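Local coordinates for protein L544 (Acanthamoeba polyphaga mimivirus, PDB 4AMQ) that probably acts as a nucleotidyl transferase, an enzyme that binds divalent metal ions and is carried in the virus particle, at residues T65-H74 with I210-P220; D78-I86 with F187-L197. One frame throughout, in Å; residues are numbered along the deposited sequence.

Both interactions belong to the nucleotidyltransferase domain and join at its central sheet. Interaction 1 pairs two parallel strands whose aspartates D66, D68 and D213 hold two manganese ions. Interaction 2, centred about 15 Å from the centre of interaction 1, packs the start of helix 82-93 against helix 187-192 and the first residues of strand 196-204. Strand 196-204 is the neighbour of 209-217, with V216 N 2.7 Å from L197 O in a probable hydrogen bond. A salt bridge of 2.6 Å from K219 NZ to D79 OD2 adds a charged tie. The metals lie at one end of interaction 1, and interaction 2 flanks its other end, on the side of strand 196-204.

Interaction 1 of 2, residues T65-H74 with I210-P220; sequences TDIDIVNNVH and IGFDIAVRYKP. With MN (manganese (II) ion), chain C; MN (manganese (II) ion), chain B.
I67, I69 and N71 each give an N-H to and take one from strand 210-217, a parallel ladder with axes 4.6 Å apart and only 19° from exact alignment. D66, D68 and D213 project from one face, where their short carboxylates reach the metals. D66 OD2 lies 2.2 Å from the manganese that D68 OD1 and D213 OD2 also bind. The same OD2 approaches the second ion at 2.6 Å, so D66 bridges the metals through this one oxygen as well as through its two oxygens together. D66 OD1 binds the second ion at 2.4 Å, and D68 OD2 approaches that ion at 2.6 Å. T65 OG1 donates to the anti lone pair of D66 OD1. Such a trio on adjacent strands is consistent with polymerase beta-like nucleotidyltransferases. On the opposite face I67 lies alongside F212, its CB 4.0 Å from the ring centroid in a CH-pi contact. Farther along, a bend at chi3 (-45°) turns R217 NE toward N72 OD1, 2.9 Å away in a bond of 170° lying in the guanidinium plane. P220 CG sits over the H74 ring. Strands 51-54 and 196-204 flank the pair, and helix 28-42 packs its L39 on I69 and I34, I38 and I42 on F212.

Interaction 2 of 2, residues D78-I86 with F187-L197; sequences DDTNIYQRI and FQDVVKNNSIL
D79 OD2 is gripped by two lysines, K192 from across the contact and K219, just past the end of strand 209-217, which makes the shorter and stronger salt bridge. K192 NZ reaches it at a longer 3.2 Å on the anti side, 35° out of the carboxylate plane. With CG opposite the backbone N and a bend at chi2 (63°), the long K192 chain swings around so that its CD also brushes OD2, at 3.1 Å. D79 is buried, and the K192 chain is long enough to reach in to it from an exposed position. Besides this pair the contact is apolar. The side chains of I82 and V191 run antiparallel past one another; each residue is beta-branched and offers a CG2 methyl close to the backbone, and these two methyls meet at 3.4 Å, tighter than usual. I82 CG1 meets L197 CD2 at 4.1 Å. Y83 lies near F187, though the detail of that pair is doubtful, and its hydroxyl bonds to V172 O. Helix 187-192 ends with asparagine side chains folded back on its carbonyls: N194 ND2 donates to V190 O at 2.6 Å, and D189 O accepts from both N and ND2 of N193. The contact sets the first turn of helix 82-93 beside helix 187-192; W167 meets F187 edge-to-face, Y218 OH donates to V191 O, and strand 99-108 backs the contact through V104 on F187 and C106 on L197.

Interaction 1 of 2, residues T65-H74 with I210-P220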
loop_
_atom_site.group_PDB
_atom_site.type_symbol
_atom_site.label_atom_id
_atom_site.label_comp_id
_atom_site.label_asym_id
_atom_site.label_seq_id
_atom_site.Cartn_x
_atom_site.Cartn_y
_atom_site.Cartn_z
ATOM N N THR A 65 3.047 8.482 -5.570
ATOM C CA THR A 65 3.249 7.285 -4.763
ATOM C C THR A 65 2.549 6.088 -5.392
ATOM O O THR A 65 3.183 5.084 -5.717
ATOM C CB THR A 65 2.735 7.479 -3.330
ATOM O OG1 THR A 65 1.363 7.897 -3.363
ATOM C CG2 THR A 65 3.562 8.533 -2.614
ATOM N N ASP A 66 1.237 6.203 -5.567
ATOM C CA ASP A 66 0.460 5.151 -6.198
ATOM C C ASP A 66 -0.810 5.724 -6.815
ATOM O O ASP A 66 -1.099 6.913 -6.676
ATOM C CB ASP A 66 0.106 4.069 -5.181
ATOM C CG ASP A 66 -0.825 4.576 -4.096
ATOM O OD1 ASP A 66 -0.528 5.628 -3.495
ATOM O OD2 ASP A 66 -1.861 3.929 -3.855
ATOM N N ILE A 67 -1.566 4.874 -7.501
ATOM C CA ILE A 67 -2.837 5.287 -8.083
ATOM C C ILE A 67 -3.983 4.443 -7.529
ATOM O O ILE A 67 -3.937 3.213 -7.575
ATOM C CB ILE A 67 -2.824 5.209 -9.630
ATOM C CG1 ILE A 67 -1.928 6.300 -10.227
ATOM C CG2 ILE A 67 -4.235 5.345 -10.186
ATOM C CD1 ILE A 67 -0.440 6.051 -10.067
ATOM N N ASP A 68 -4.993 5.119 -6.986
ATOM C CA ASP A 68 -6.190 4.469 -6.465
ATOM C C ASP A 68 -7.374 4.803 -7.361
ATOM O O ASP A 68 -7.628 5.974 -7.656
ATOM C CB ASP A 68 -6.492 4.944 -5.038
ATOM C CG ASP A 68 -5.389 4.590 -4.059
ATOM O OD1 ASP A 68 -4.692 3.579 -4.287
ATOM O OD2 ASP A 68 -5.218 5.327 -3.064
ATOM N N ILE A 69 -8.099 3.778 -7.793
ATOM C CA ILE A 69 -9.243 3.997 -8.671
ATOM C C ILE A 69 -10.448 3.141 -8.303
ATOM O O ILE A 69 -10.300 1.968 -7.944
ATOM C CB ILE A 69 -8.865 3.752 -10.148
ATOM C CG1 ILE A 69 -7.887 4.826 -10.616
ATOM C CG2 ILE A 69 -10.094 3.748 -11.038
ATOM C CD1 ILE A 69 -7.603 4.791 -12.089
ATOM N N VAL A 70 -11.634 3.743 -8.378
ATOM C CA VAL A 70 -12.880 3.003 -8.240
ATOM C C VAL A 70 -13.466 2.771 -9.632
ATOM O O VAL A 70 -13.671 3.714 -10.394
ATOM C CB VAL A 70 -13.897 3.748 -7.346
ATOM C CG1 VAL A 70 -15.273 3.083 -7.416
ATOM C CG2 VAL A 70 -13.402 3.803 -5.909
ATOM N N ASN A 71 -13.709 1.510 -9.965
ATOM C CA ASN A 71 -14.319 1.149 -11.239
ATOM C C ASN A 71 -15.739 0.648 -10.982
ATOM O O ASN A 71 -15.934 -0.405 -10.375
ATOM C CB ASN A 71 -13.489 0.069 -11.939
ATOM C CG ASN A 71 -13.657 0.078 -13.452
ATOM O OD1 ASN A 71 -14.148 1.050 -14.034
ATOM N ND2 ASN A 71 -13.236 -1.003 -14.096
ATOM N N ASN A 72 -16.731 1.420 -11.415
ATOM C CA ASN A 72 -18.127 1.020 -11.260
ATOM C C ASN A 72 -18.606 0.323 -12.528
ATOM O O ASN A 72 -18.869 0.970 -13.539
ATOM C CB ASN A 72 -19.003 2.231 -10.923
ATOM C CG ASN A 72 -18.697 2.806 -9.547
ATOM O OD1 ASN A 72 -18.606 2.073 -8.563
ATOM N ND2 ASN A 72 -18.528 4.121 -9.476
ATOM N N VAL A 73 -18.708 -1.003 -12.474
ATOM C CA VAL A 73 -18.869 -1.796 -13.692
ATOM C C VAL A 73 -20.262 -2.393 -13.903
ATOM O O VAL A 73 -20.540 -2.950 -14.964
ATOM C CB VAL A 73 -17.802 -2.913 -13.787
ATOM C CG1 VAL A 73 -16.410 -2.315 -13.655
ATOM C CG2 VAL A 73 -18.032 -3.973 -12.720
ATOM N N HIS A 74 -21.132 -2.282 -12.904
ATOM C CA HIS A 74 -22.518 -2.713 -13.058
ATOM C C HIS A 74 -23.298 -1.628 -13.801
ATOM O O HIS A 74 -23.085 -0.442 -13.558
ATOM C CB HIS A 74 -23.153 -2.980 -11.692
ATOM C CG HIS A 74 -24.473 -3.680 -11.766
ATOM N ND1 HIS A 74 -25.651 -3.028 -12.029
ATOM C CD2 HIS A 74 -24.797 -4.994 -11.611
ATOM C CE1 HIS A 74 -26.651 -3.898 -12.036
ATOM N NE2 HIS A 74 -26.151 -5.095 -11.784
ATOM N N ILE A 210 4.984 0.942 -10.030
ATOM C CA ILE A 210 4.084 1.800 -9.269
ATOM C C ILE A 210 2.788 1.038 -9.003
ATOM O O ILE A 210 2.273 0.352 -9.882
ATOM C CB ILE A 210 3.771 3.095 -10.045
ATOM C CG1 ILE A 210 5.053 3.892 -10.270
ATOM C CG2 ILE A 210 2.757 3.944 -9.305
ATOM C CD1 ILE A 210 5.726 4.314 -8.983
ATOM N N GLY A 211 2.273 1.143 -7.786
ATOM C CA GLY A 211 1.055 0.446 -7.424
ATOM C C GLY A 211 -0.180 1.083 -8.036
ATOM O O GLY A 211 -0.350 2.298 -7.999
ATOM N N PHE A 212 -1.028 0.251 -8.625
ATOM C CA PHE A 212 -2.340 0.674 -9.091
ATOM C C PHE A 212 -3.372 -0.198 -8.390
ATOM O O PHE A 212 -3.431 -1.405 -8.629
ATOM C CB PHE A 212 -2.465 0.504 -10.610
ATOM C CG PHE A 212 -1.785 1.585 -11.409
ATOM C CD1 PHE A 212 -0.405 1.648 -11.487
ATOM C CD2 PHE A 212 -2.531 2.540 -12.081
ATOM C CE1 PHE A 212 0.220 2.646 -12.224
ATOM C CE2 PHE A 212 -1.913 3.538 -12.821
ATOM C CZ PHE A 212 -0.537 3.589 -12.891
ATOM N N ASP A 213 -4.165 0.406 -7.511
ATOM C CA ASP A 213 -5.240 -0.314 -6.836
ATOM C C ASP A 213 -6.591 0.039 -7.452
ATOM O O ASP A 213 -7.026 1.193 -7.396
ATOM C CB ASP A 213 -5.241 -0.011 -5.333
ATOM C CG ASP A 213 -3.997 -0.533 -4.625
ATOM O OD1 ASP A 213 -3.433 -1.557 -5.068
ATOM O OD2 ASP A 213 -3.585 0.081 -3.618
ATOM N N ILE A 214 -7.250 -0.956 -8.040
ATOM C CA ILE A 214 -8.546 -0.751 -8.681
ATOM C C ILE A 214 -9.670 -1.462 -7.933
ATOM O O ILE A 214 -9.767 -2.690 -7.966
ATOM C CB ILE A 214 -8.554 -1.263 -10.136
ATOM C CG1 ILE A 214 -7.285 -0.828 -10.877
ATOM C CG2 ILE A 214 -9.819 -0.793 -10.856
ATOM C CD1 ILE A 214 -7.045 0.667 -10.863
ATOM N N ALA A 215 -10.517 -0.684 -7.266
ATOM C CA ALA A 215 -11.686 -1.224 -6.580
ATOM C C ALA A 215 -12.815 -1.431 -7.580
ATOM O O ALA A 215 -13.384 -0.471 -8.098
ATOM C CB ALA A 215 -12.127 -0.290 -5.472
ATOM N N VAL A 216 -13.134 -2.688 -7.855
ATOM C CA VAL A 216 -14.152 -3.013 -8.841
ATOM C C VAL A 216 -15.485 -3.346 -8.171
ATOM O O VAL A 216 -15.627 -4.388 -7.534
ATOM C CB VAL A 216 -13.708 -4.185 -9.729
ATOM C CG1 VAL A 216 -14.786 -4.519 -10.745
ATOM C CG2 VAL A 216 -12.392 -3.849 -10.425
ATOM N N ARG A 217 -16.452 -2.444 -8.314
ATOM C CA ARG A 217 -17.792 -2.664 -7.780
ATOM C C ARG A 217 -18.685 -3.267 -8.855
ATOM O O ARG A 217 -19.029 -2.600 -9.831
ATOM C CB ARG A 217 -18.401 -1.352 -7.280
ATOM C CG ARG A 217 -19.611 -1.544 -6.373
ATOM C CD ARG A 217 -20.497 -0.307 -6.348
ATOM N NE ARG A 217 -19.726 0.924 -6.200
ATOM C CZ ARG A 217 -19.392 1.467 -5.033
ATOM N NH1 ARG A 217 -19.759 0.885 -3.897
ATOM N NH2 ARG A 217 -18.689 2.592 -5.002
ATOM N N TYR A 218 -19.061 -4.527 -8.671
ATOM C CA TYR A 218 -19.860 -5.237 -9.664
ATOM C C TYR A 218 -21.299 -5.487 -9.202
ATOM O O TYR A 218 -22.071 -6.149 -9.896
ATOM C CB TYR A 218 -19.181 -6.552 -10.059
ATOM C CG TYR A 218 -18.866 -7.449 -8.886
ATOM C CD1 TYR A 218 -17.718 -7.251 -8.127
ATOM C CD2 TYR A 218 -19.716 -8.488 -8.530
ATOM C CE1 TYR A 218 -17.425 -8.064 -7.049
ATOM C CE2 TYR A 218 -19.431 -9.307 -7.453
ATOM C CZ TYR A 218 -18.287 -9.090 -6.716
ATOM O OH TYR A 218 -17.994 -9.900 -5.643
ATOM N N LYS A 219 -21.649 -4.960 -8.030
ATOM C CA LYS A 219 -23.031 -4.969 -7.550
ATOM C C LYS A 219 -23.540 -3.542 -7.373
ATOM O O LYS A 219 -22.764 -2.638 -7.064
ATOM C CB LYS A 219 -23.157 -5.708 -6.216
ATOM C CG LYS A 219 -23.097 -7.223 -6.300
ATOM C CD LYS A 219 -23.865 -7.842 -5.138
ATOM C CE LYS A 219 -23.277 -9.176 -4.708
ATOM N NZ LYS A 219 -23.193 -10.156 -5.818
ATOM N N PRO A 220 -24.853 -3.336 -7.557
ATOM C CA PRO A 220 -25.455 -2.006 -7.409
ATOM C C PRO A 220 -25.199 -1.414 -6.024
ATOM O O PRO A 220 -25.273 -2.140 -5.032
ATOM C CB PRO A 220 -26.950 -2.278 -7.596
ATOM C CG PRO A 220 -27.008 -3.526 -8.409
ATOM C CD PRO A 220 -25.847 -4.353 -7.945
HETATM MN MN MN C . -3.220 2.504 -2.879
HETATM MN MN MN B . -2.755 6.159 -2.843
HETATM O O HOH W 1 3.476 2.419 -5.525
HETATM O O HOH W 2 -1.514 7.032 -1.173
HETATM O O HOH W 3 -1.581 1.469 -1.202
#

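Interaction 2 of 2, residues D78-I86 with F187-L197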
loop_
_atom_site.group_PDB
_atom_site.type_symbol
_atom_site.label_atom_id
_atom_site.label_comp_id
_atom_site.label_asym_id
_atom_site.label_seq_id
_atom_site.Cartn_x
_atom_site.Cartn_y
_atom_site.Cartn_z
ATOM N N ASP A 78 -21.441 -8.069 -13.888
ATOM C CA ASP A 78 -22.057 -8.486 -12.633
ATOM C C ASP A 78 -21.575 -9.865 -12.185
ATOM O O ASP A 78 -20.586 -10.387 -12.699
ATOM C CB ASP A 78 -23.589 -8.458 -12.732
ATOM C CG ASP A 78 -24.122 -9.287 -13.894
ATOM O OD1 ASP A 78 -23.355 -10.081 -14.479
ATOM O OD2 ASP A 78 -25.319 -9.139 -14.228
ATOM N N ASP A 79 -22.291 -10.443 -11.224
ATOM C CA ASP A 79 -21.956 -11.744 -10.656
ATOM C C ASP A 79 -21.636 -12.804 -11.704
ATOM O O ASP A 79 -20.720 -13.608 -11.526
ATOM C CB ASP A 79 -23.118 -12.259 -9.803
ATOM C CG ASP A 79 -23.380 -11.399 -8.587
ATOM O OD1 ASP A 79 -23.100 -10.182 -8.638
ATOM O OD2 ASP A 79 -23.873 -11.945 -7.578
ATOM N N THR A 80 -22.402 -12.807 -12.788
ATOM C CA THR A 80 -22.399 -13.930 -13.720
ATOM C C THR A 80 -21.282 -13.895 -14.761
ATOM O O THR A 80 -21.043 -14.890 -15.445
ATOM C CB THR A 80 -23.754 -14.052 -14.450
ATOM O OG1 THR A 80 -23.970 -12.890 -15.261
ATOM C CG2 THR A 80 -24.891 -14.182 -13.447
ATOM N N ASN A 81 -20.600 -12.762 -14.885
ATOM C CA ASN A 81 -19.581 -12.621 -15.924
ATOM C C ASN A 81 -18.319 -11.871 -15.497
ATOM O O ASN A 81 -17.416 -11.667 -16.308
ATOM C CB ASN A 81 -20.181 -11.946 -17.160
ATOM C CG ASN A 81 -20.735 -10.571 -16.856
ATOM O OD1 ASN A 81 -20.581 -10.062 -15.745
ATOM N ND2 ASN A 81 -21.382 -9.959 -17.843
ATOM N N ILE A 82 -18.253 -11.458 -14.235
ATOM C CA ILE A 82 -17.105 -10.689 -13.761
ATOM C C ILE A 82 -15.850 -11.558 -13.678
ATOM O O ILE A 82 -14.740 -11.082 -13.902
ATOM C CB ILE A 82 -17.372 -10.024 -12.392
ATOM C CG1 ILE A 82 -16.238 -9.061 -12.032
ATOM C CG2 ILE A 82 -17.536 -11.074 -11.310
ATOM C CD1 ILE A 82 -16.043 -7.932 -13.022
ATOM N N TYR A 83 -16.036 -12.834 -13.360
ATOM C CA TYR A 83 -14.916 -13.757 -13.248
ATOM C C TYR A 83 -14.191 -13.897 -14.578
ATOM O O TYR A 83 -12.970 -13.761 -14.645
ATOM C CB TYR A 83 -15.389 -15.126 -12.753
ATOM C CG TYR A 83 -14.334 -16.203 -12.845
ATOM C CD1 TYR A 83 -13.181 -16.140 -12.074
ATOM C CD2 TYR A 83 -14.491 -17.283 -13.702
ATOM C CE1 TYR A 83 -12.212 -17.122 -12.155
ATOM C CE2 TYR A 83 -13.527 -18.273 -13.789
ATOM C CZ TYR A 83 -12.389 -18.186 -13.013
ATOM O OH TYR A 83 -11.426 -19.166 -13.095
ATOM N N GLN A 84 -14.951 -14.154 -15.637
ATOM C CA GLN A 84 -14.372 -14.363 -16.958
ATOM C C GLN A 84 -13.650 -13.117 -17.475
ATOM O O GLN A 84 -12.669 -13.225 -18.213
ATOM C CB GLN A 84 -15.440 -14.823 -17.954
ATOM C CG GLN A 84 -14.914 -15.072 -19.362
ATOM C CD GLN A 84 -13.828 -16.130 -19.405
ATOM O OE1 GLN A 84 -13.878 -17.121 -18.671
ATOM N NE2 GLN A 84 -12.835 -15.922 -20.264
ATOM N N ARG A 85 -14.130 -11.941 -17.083
ATOM C CA ARG A 85 -13.470 -10.691 -17.457
ATOM C C ARG A 85 -12.138 -10.511 -16.724
ATOM O O ARG A 85 -11.209 -9.906 -17.252
ATOM C CB ARG A 85 -14.387 -9.491 -17.201
ATOM C CG ARG A 85 -13.716 -8.130 -17.353
ATOM C CD ARG A 85 -13.107 -7.927 -18.742
ATOM N NE ARG A 85 -12.525 -6.595 -18.884
ATOM C CZ ARG A 85 -11.667 -6.246 -19.838
ATOM N NH1 ARG A 85 -11.282 -7.136 -20.742
ATOM N NH2 ARG A 85 -11.190 -5.008 -19.885
ATOM N N ILE A 86 -12.055 -11.036 -15.506
ATOM C CA ILE A 86 -10.815 -10.987 -14.742
ATOM C C ILE A 86 -9.814 -11.967 -15.342
ATOM O O ILE A 86 -8.617 -11.685 -15.411
ATOM C CB ILE A 86 -11.044 -11.309 -13.250
ATOM C CG1 ILE A 86 -12.057 -10.333 -12.649
ATOM C CG2 ILE A 86 -9.736 -11.242 -12.480
ATOM C CD1 ILE A 86 -11.719 -8.875 -12.893
ATOM N N PHE A 187 -13.598 -19.403 -6.277
ATOM C CA PHE A 187 -13.675 -17.984 -6.599
ATOM C C PHE A 187 -15.084 -17.540 -6.971
ATOM O O PHE A 187 -15.508 -16.441 -6.624
ATOM C CB PHE A 187 -12.702 -17.635 -7.725
ATOM C CG PHE A 187 -12.561 -16.162 -7.963
ATOM C CD1 PHE A 187 -11.694 -15.401 -7.196
ATOM C CD2 PHE A 187 -13.298 -15.534 -8.951
ATOM C CE1 PHE A 187 -11.563 -14.044 -7.414
ATOM C CE2 PHE A 187 -13.172 -14.178 -9.173
ATOM C CZ PHE A 187 -12.303 -13.431 -8.405
ATOM N N GLN A 188 -15.812 -18.393 -7.681
ATOM C CA GLN A 188 -17.177 -18.064 -8.062
ATOM C C GLN A 188 -18.058 -17.829 -6.836
ATOM O O GLN A 188 -18.877 -16.911 -6.821
ATOM C CB GLN A 188 -17.771 -19.153 -8.952
ATOM C CG GLN A 188 -19.182 -18.850 -9.419
ATOM C CD GLN A 188 -19.300 -17.468 -10.030
ATOM O OE1 GLN A 188 -18.527 -17.100 -10.915
ATOM N NE2 GLN A 188 -20.260 -16.687 -9.547
ATOM N N ASP A 189 -17.884 -18.655 -5.806
ATOM C CA ASP A 189 -18.652 -18.514 -4.574
ATOM C C ASP A 189 -18.389 -17.145 -3.968
ATOM O O ASP A 189 -19.312 -16.452 -3.536
ATOM C CB ASP A 189 -18.266 -19.594 -3.559
ATOM C CG ASP A 189 -18.799 -20.968 -3.922
ATOM O OD1 ASP A 189 -19.368 -21.128 -5.024
ATOM O OD2 ASP A 189 -18.633 -21.895 -3.099
ATOM N N VAL A 190 -17.119 -16.759 -3.947
ATOM C CA VAL A 190 -16.708 -15.498 -3.338
ATOM C C VAL A 190 -17.301 -14.271 -4.035
ATOM O O VAL A 190 -17.776 -13.351 -3.375
ATOM C CB VAL A 190 -15.174 -15.380 -3.279
ATOM C CG1 VAL A 190 -14.767 -13.995 -2.834
ATOM C CG2 VAL A 190 -14.600 -16.438 -2.342
ATOM N N VAL A 191 -17.275 -14.253 -5.364
ATOM C CA VAL A 191 -17.862 -13.138 -6.104
ATOM C C VAL A 191 -19.376 -13.049 -5.898
ATOM O O VAL A 191 -19.945 -11.958 -5.878
ATOM C CB VAL A 191 -17.543 -13.203 -7.616
ATOM C CG1 VAL A 191 -17.366 -14.637 -8.069
ATOM C CG2 VAL A 191 -18.634 -12.512 -8.420
ATOM N N LYS A 192 -20.022 -14.199 -5.737
ATOM C CA LYS A 192 -21.467 -14.235 -5.546
ATOM C C LYS A 192 -21.854 -13.682 -4.178
ATOM O O LYS A 192 -22.931 -13.109 -4.011
ATOM C CB LYS A 192 -22.002 -15.660 -5.713
ATOM C CG LYS A 192 -23.521 -15.745 -5.798
ATOM C CD LYS A 192 -24.043 -15.004 -7.023
ATOM C CE LYS A 192 -25.564 -14.911 -7.016
ATOM N NZ LYS A 192 -26.077 -14.143 -8.187
ATOM N N ASN A 193 -20.966 -13.848 -3.204
ATOM C CA ASN A 193 -21.230 -13.397 -1.843
ATOM C C ASN A 193 -20.665 -12.016 -1.542
ATOM O O ASN A 193 -20.716 -11.551 -0.401
ATOM C CB ASN A 193 -20.691 -14.408 -0.829
ATOM C CG ASN A 193 -21.485 -15.698 -0.819
ATOM O OD1 ASN A 193 -22.604 -15.745 -0.305
ATOM N ND2 ASN A 193 -20.909 -16.754 -1.382
ATOM N N ASN A 194 -20.126 -11.357 -2.561
ATOM C CA ASN A 194 -19.517 -10.046 -2.365
ATOM C C ASN A 194 -19.959 -9.028 -3.404
ATOM O O ASN A 194 -20.474 -9.391 -4.459
ATOM C CB ASN A 194 -17.990 -10.166 -2.332
ATOM C CG ASN A 194 -17.486 -10.825 -1.061
ATOM O OD1 ASN A 194 -17.214 -10.152 -0.065
ATOM N ND2 ASN A 194 -17.370 -12.148 -1.084
ATOM N N SER A 195 -19.754 -7.750 -3.103
ATOM C CA SER A 195 -20.187 -6.682 -3.997
ATOM C C SER A 195 -19.016 -6.014 -4.707
ATOM O O SER A 195 -19.198 -5.337 -5.717
ATOM C CB SER A 195 -20.983 -5.631 -3.223
ATOM O OG SER A 195 -22.093 -6.216 -2.564
ATOM N N ILE A 196 -17.816 -6.197 -4.169
ATOM C CA ILE A 196 -16.633 -5.548 -4.717
ATOM C C ILE A 196 -15.394 -6.438 -4.639
ATOM O O ILE A 196 -15.255 -7.247 -3.724
ATOM C CB ILE A 196 -16.334 -4.226 -3.986
ATOM C CG1 ILE A 196 -15.059 -3.587 -4.543
ATOM C CG2 ILE A 196 -16.198 -4.463 -2.492
ATOM C CD1 ILE A 196 -14.537 -2.440 -3.713
ATOM N N LEU A 197 -14.506 -6.290 -5.616
ATOM C CA LEU A 197 -13.197 -6.929 -5.566
ATOM C C LEU A 197 -12.110 -5.900 -5.853
ATOM O O LEU A 197 -12.360 -4.888 -6.514
ATOM C CB LEU A 197 -13.115 -8.110 -6.539
ATOM C CG LEU A 197 -13.311 -7.855 -8.034
ATOM C CD1 LEU A 197 -12.013 -7.383 -8.675
ATOM C CD2 LEU A 197 -13.810 -9.119 -8.722
#